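Local coordinates for GTP-binding protein (Pyrococcus horikoshii, PDB 1WXQ), which is of unknown function but probably binds GTP, may hydrolyse ATP, and combines an Obg-type GTPase domain with a TGS domain, at residues A104-V109 against N310-D315; H48-L53 against N337-V342. All coordinates share one frame; numbering follows the deposited sequence.

Interaction 1 of 2, residues A104-V109 against N310-D315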
# COMPACT_ATOMS: atom_id res chain seq x y z
N ALA A 104 -0.59 -4.28 -0.73
CA ALA A 104 -1.60 -3.51 -1.43
C ALA A 104 -1.31 -3.55 -2.89
O ALA A 104 -0.19 -3.87 -3.30
CB ALA A 104 -1.63 -2.06 -0.95
N LEU A 105 -2.31 -3.22 -3.69
CA LEU A 105 -2.13 -3.23 -5.12
C LEU A 105 -2.59 -1.91 -5.73
O LEU A 105 -3.55 -1.30 -5.28
CB LEU A 105 -2.97 -4.33 -5.74
CG LEU A 105 -2.91 -5.76 -5.23
CD1 LEU A 105 -4.15 -6.50 -5.73
CD2 LEU A 105 -1.64 -6.41 -5.71
N ILE A 106 -1.88 -1.50 -6.77
CA ILE A 106 -2.25 -0.32 -7.52
C ILE A 106 -2.78 -0.87 -8.85
O ILE A 106 -2.01 -1.34 -9.69
CB ILE A 106 -1.05 0.58 -7.81
CG1 ILE A 106 -0.53 1.17 -6.50
CG2 ILE A 106 -1.45 1.69 -8.79
CD1 ILE A 106 0.73 2.00 -6.70
N HIS A 107 -4.09 -0.85 -9.03
CA HIS A 107 -4.64 -1.36 -10.27
C HIS A 107 -4.80 -0.27 -11.34
O HIS A 107 -5.70 0.57 -11.27
CB HIS A 107 -5.99 -2.04 -10.03
CG HIS A 107 -6.53 -2.74 -11.24
ND1 HIS A 107 -5.84 -2.78 -12.43
CD2 HIS A 107 -7.68 -3.41 -11.44
CE1 HIS A 107 -6.55 -3.46 -13.32
NE2 HIS A 107 -7.66 -3.86 -12.75
N VAL A 108 -3.91 -0.32 -12.34
CA VAL A 108 -3.90 0.63 -13.45
C VAL A 108 -4.92 0.27 -14.52
O VAL A 108 -4.93 -0.84 -15.04
CB VAL A 108 -2.52 0.65 -14.10
CG1 VAL A 108 -2.47 1.69 -15.19
CG2 VAL A 108 -1.47 0.92 -13.03
N VAL A 109 -5.78 1.23 -14.85
CA VAL A 109 -6.82 1.01 -15.85
C VAL A 109 -6.82 2.12 -16.87
O VAL A 109 -6.25 3.20 -16.65
CB VAL A 109 -8.25 0.97 -15.20
CG1 VAL A 109 -8.31 -0.11 -14.10
CG2 VAL A 109 -8.60 2.35 -14.62
N ASN A 310 1.22 7.66 -2.48
CA ASN A 310 1.02 8.21 -1.15
C ASN A 310 -0.31 7.70 -0.57
O ASN A 310 -0.41 7.43 0.63
CB ASN A 310 1.02 9.76 -1.18
CG ASN A 310 2.41 10.38 -1.44
OD1 ASN A 310 3.44 9.68 -1.44
ND2 ASN A 310 2.44 11.69 -1.66
N ARG A 311 -1.33 7.54 -1.42
CA ARG A 311 -2.63 7.07 -0.93
C ARG A 311 -2.55 5.63 -0.50
O ARG A 311 -3.25 5.21 0.43
CB ARG A 311 -3.74 7.27 -1.98
CG ARG A 311 -4.11 8.73 -2.24
CD ARG A 311 -4.62 9.46 -0.97
NE ARG A 311 -5.95 8.99 -0.55
CZ ARG A 311 -7.08 9.33 -1.16
NH1 ARG A 311 -7.07 10.14 -2.21
NH2 ARG A 311 -8.24 8.83 -0.73
N VAL A 312 -1.70 4.85 -1.17
CA VAL A 312 -1.55 3.44 -0.79
C VAL A 312 -0.88 3.32 0.60
O VAL A 312 -1.37 2.63 1.49
CB VAL A 312 -0.69 2.65 -1.79
CG1 VAL A 312 -0.47 1.25 -1.26
CG2 VAL A 312 -1.35 2.60 -3.16
N VAL A 313 0.24 4.01 0.75
CA VAL A 313 1.04 4.00 1.97
C VAL A 313 0.39 4.62 3.21
O VAL A 313 0.28 3.98 4.26
CB VAL A 313 2.41 4.72 1.72
CG1 VAL A 313 3.26 4.70 2.98
CG2 VAL A 313 3.15 4.04 0.57
N PHE A 314 -0.02 5.88 3.06
CA PHE A 314 -0.62 6.66 4.14
C PHE A 314 -2.11 6.44 4.40
O PHE A 314 -2.58 6.58 5.53
CB PHE A 314 -0.42 8.15 3.85
CG PHE A 314 1.01 8.55 3.66
CD1 PHE A 314 1.99 8.16 4.59
CD2 PHE A 314 1.39 9.33 2.57
CE1 PHE A 314 3.33 8.53 4.42
CE2 PHE A 314 2.72 9.72 2.39
CZ PHE A 314 3.70 9.32 3.32
N ASP A 315 -2.87 6.09 3.37
CA ASP A 315 -4.30 5.89 3.53
C ASP A 315 -4.72 4.44 3.59
O ASP A 315 -5.20 3.98 4.62
CB ASP A 315 -5.03 6.58 2.39
CG ASP A 315 -6.49 6.75 2.67
OD1 ASP A 315 -7.07 5.85 3.31
OD2 ASP A 315 -7.06 7.78 2.24
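Val-312 meets the strand with both of its methyl groups, one for each of two residues. CG1 lies 3.5 Å from Ala-104 CB, and CG2 lies 3.7 Å from Ile-106 CG1. The valine torsion fits this division: with CG1 opposite the backbone N (chi1 174°), the two methyls fork toward alternate positions of strand 104-109, while Leu-105, between them, has its CB directed away from the helix. CB of Ala-104 is directed at the helix, and the CA atoms of Ala-104 and Val-312 stand 7.0 Å apart, a spacing that a single methyl and a valine branch can bridge. Ile-106 reaches across by its longer branch. CG1 sits beside its own backbone N and the chain runs on extended (chi2 176°), with CD1 4.1 Å from Val-312 CG2. The two side chains lie at a slant to each other. No hydrogen bond links the segments; 122 Å² of buried surface, summed over both, is the measure of this small apolar contact. On a different side of the helix, Arg-311 NE makes a salt bridge to Asp-315 OD2 at 3.2 Å, within a wider pi-type turn at 311-315. Strand 104-110 runs parallel to strands 2-7 and 217-222 in the sheet of the P-loop GTPase core, bonding through its backbone to Gly-4 and Val-218. Val-312 also touches Val-218, while the side chains of Arg-311 and Asp-315 touch Ile-245 of strand 245-249, so helix 305-316 packs across several strands, and Leu-105 and His-107 touch helix 127-147.

Interaction 2 of 2, residues H48-L53 against N337-V342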
# COMPACT_ATOMS: atom_id res chain seq x y z
N HIS A 48 9.08 16.01 5.51
CA HIS A 48 10.12 15.50 6.40
C HIS A 48 10.06 16.36 7.66
O HIS A 48 9.95 17.58 7.58
CB HIS A 48 11.51 15.62 5.77
CG HIS A 48 12.62 15.15 6.66
ND1 HIS A 48 12.86 15.69 7.90
CD2 HIS A 48 13.54 14.16 6.50
CE1 HIS A 48 13.87 15.06 8.47
NE2 HIS A 48 14.30 14.13 7.64
N PRO A 49 10.14 15.73 8.84
CA PRO A 49 10.08 16.41 10.14
C PRO A 49 10.82 17.76 10.15
O PRO A 49 10.55 18.64 10.96
CB PRO A 49 10.65 15.48 11.20
CG PRO A 49 11.19 14.24 10.51
CD PRO A 49 10.51 14.34 9.07
N CYS A 50 11.81 17.89 9.25
CA CYS A 50 12.62 19.09 9.27
C CYS A 50 11.94 20.26 8.58
O CYS A 50 12.41 20.80 7.58
CB CYS A 50 13.98 18.79 8.62
SG CYS A 50 15.05 17.85 9.71
N LYS A 51 10.77 20.63 9.15
CA LYS A 51 10.12 21.91 8.85
C LYS A 51 9.67 22.65 10.11
O LYS A 51 8.53 23.09 10.24
CB LYS A 51 8.91 21.60 7.97
CG LYS A 51 8.57 22.75 7.02
CD LYS A 51 7.29 22.47 6.23
CE LYS A 51 6.03 22.69 7.07
NZ LYS A 51 4.85 22.59 6.21
N GLU A 52 10.59 22.78 11.10
CA GLU A 52 10.22 23.46 12.33
C GLU A 52 11.45 23.89 13.12
O GLU A 52 11.81 25.06 13.20
CB GLU A 52 9.39 22.50 13.17
CG GLU A 52 8.96 23.11 14.51
CD GLU A 52 8.13 22.11 15.28
OE1 GLU A 52 7.69 22.43 16.38
OE2 GLU A 52 7.92 21.01 14.77
N LEU A 53 12.10 22.90 13.77
CA LEU A 53 13.29 23.20 14.54
C LEU A 53 14.52 22.46 14.00
O LEU A 53 15.66 22.79 14.30
CB LEU A 53 13.05 22.78 15.99
CG LEU A 53 14.24 23.04 16.90
CD1 LEU A 53 13.98 22.62 18.35
CD2 LEU A 53 15.49 22.27 16.45
N ASN A 337 24.72 10.70 14.38
CA ASN A 337 24.00 11.37 13.30
C ASN A 337 22.59 11.77 13.75
O ASN A 337 22.01 11.17 14.64
CB ASN A 337 23.92 10.42 12.11
CG ASN A 337 25.30 9.93 11.76
OD1 ASN A 337 25.85 9.05 12.40
ND2 ASN A 337 25.84 10.49 10.66
N VAL A 338 22.06 12.84 13.12
CA VAL A 338 20.74 13.32 13.53
C VAL A 338 19.62 12.79 12.63
O VAL A 338 19.75 12.75 11.41
CB VAL A 338 20.76 14.85 13.49
CG1 VAL A 338 21.35 15.31 12.16
CG2 VAL A 338 19.36 15.39 13.63
N LEU A 339 18.52 12.37 13.26
CA LEU A 339 17.36 11.78 12.58
C LEU A 339 17.77 10.78 11.51
O LEU A 339 17.29 10.85 10.38
CB LEU A 339 16.49 12.87 11.95
CG LEU A 339 15.74 13.80 12.92
CD1 LEU A 339 15.00 14.86 12.13
CD2 LEU A 339 14.78 13.00 13.76
N PRO A 340 18.65 9.82 11.86
CA PRO A 340 19.17 8.77 10.98
C PRO A 340 18.16 7.87 10.27
O PRO A 340 18.29 7.63 9.06
CB PRO A 340 20.09 7.96 11.90
CG PRO A 340 20.55 8.99 12.89
CD PRO A 340 19.26 9.70 13.20
N HIS A 341 17.18 7.34 10.99
CA HIS A 341 16.21 6.46 10.36
C HIS A 341 14.75 6.84 10.51
O HIS A 341 14.36 7.57 11.43
CB HIS A 341 16.38 5.03 10.87
CG HIS A 341 17.78 4.53 10.80
ND1 HIS A 341 18.73 4.85 11.74
CD2 HIS A 341 18.39 3.73 9.89
CE1 HIS A 341 19.87 4.27 11.42
NE2 HIS A 341 19.70 3.59 10.30
N VAL A 342 13.94 6.34 9.58
CA VAL A 342 12.51 6.58 9.57
C VAL A 342 11.81 5.26 9.37
O VAL A 342 12.22 4.44 8.55
CB VAL A 342 12.10 7.50 8.40
CG1 VAL A 342 12.56 6.91 7.08
CG2 VAL A 342 10.59 7.67 8.39
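Leu-339 CD1 is the point on which His-48, Pro-49 and Cys-50 converge. It lies 3.8 Å from His-48 CE1 and 3.8 Å from Cys-50 SG, with Pro-49 CG a little farther at 4.2 Å. The methyl meets the imidazole at its edge, near the ring plane, instead of resting on a face. Leu-339 extends toward the other loop: CG lies opposite its carbonyl carbon (chi1 -68°) and CD1 continues the chain outward (chi2 177°). Pro-49 and Leu-339 run past one another in opposite senses, whereas the histidine slants across the leucine. The backbone at Cys-50 fits an inverse gamma turn, and its SG, set beside its backbone N, meets the same methyl. The contact joins the loop after strand 39-47, in the GTPase part of the chain, to the loop before strand 343-346 in the TGS domain, a ubiquitin-like fold. Tyr-323 of strand 319-325 touches both sides, Pro-49 and Leu-339, and meets the His-48 ring, whose edge-to-face partner is Tyr-64. Away from this buried patch the two loops diverge. Lys-51, Glu-52 and Leu-53 are exposed and make no contact with segment 337-342. Loop 337-342 is instead held to the chain beyond segment 48-53, by hydrogen bonds from Val-338 N to Asn-58 OD1 and between Leu-339 O and Tyr-62 OH.

The two contacts, both buried, lie at different distances from the centre of the chain: interaction 1 is centred about 5 Å from it and interaction 2 about 24 Å, their centres being about 26 Å apart. Their nearest atoms are about 8 Å apart, and they do not touch. Along the chain the order is 48-53, 104-109, 310-315, 337-342, so the outer contact brackets the inner one. Strands 39-47 and 104-110 belong to one mixed sheet. Helix 305-316 leads into strand 319-325 of the second, four-stranded sheet. Interaction 1 therefore packs a helix on the GTPase sheet, and interaction 2 joins that part of the chain to the TGS domain.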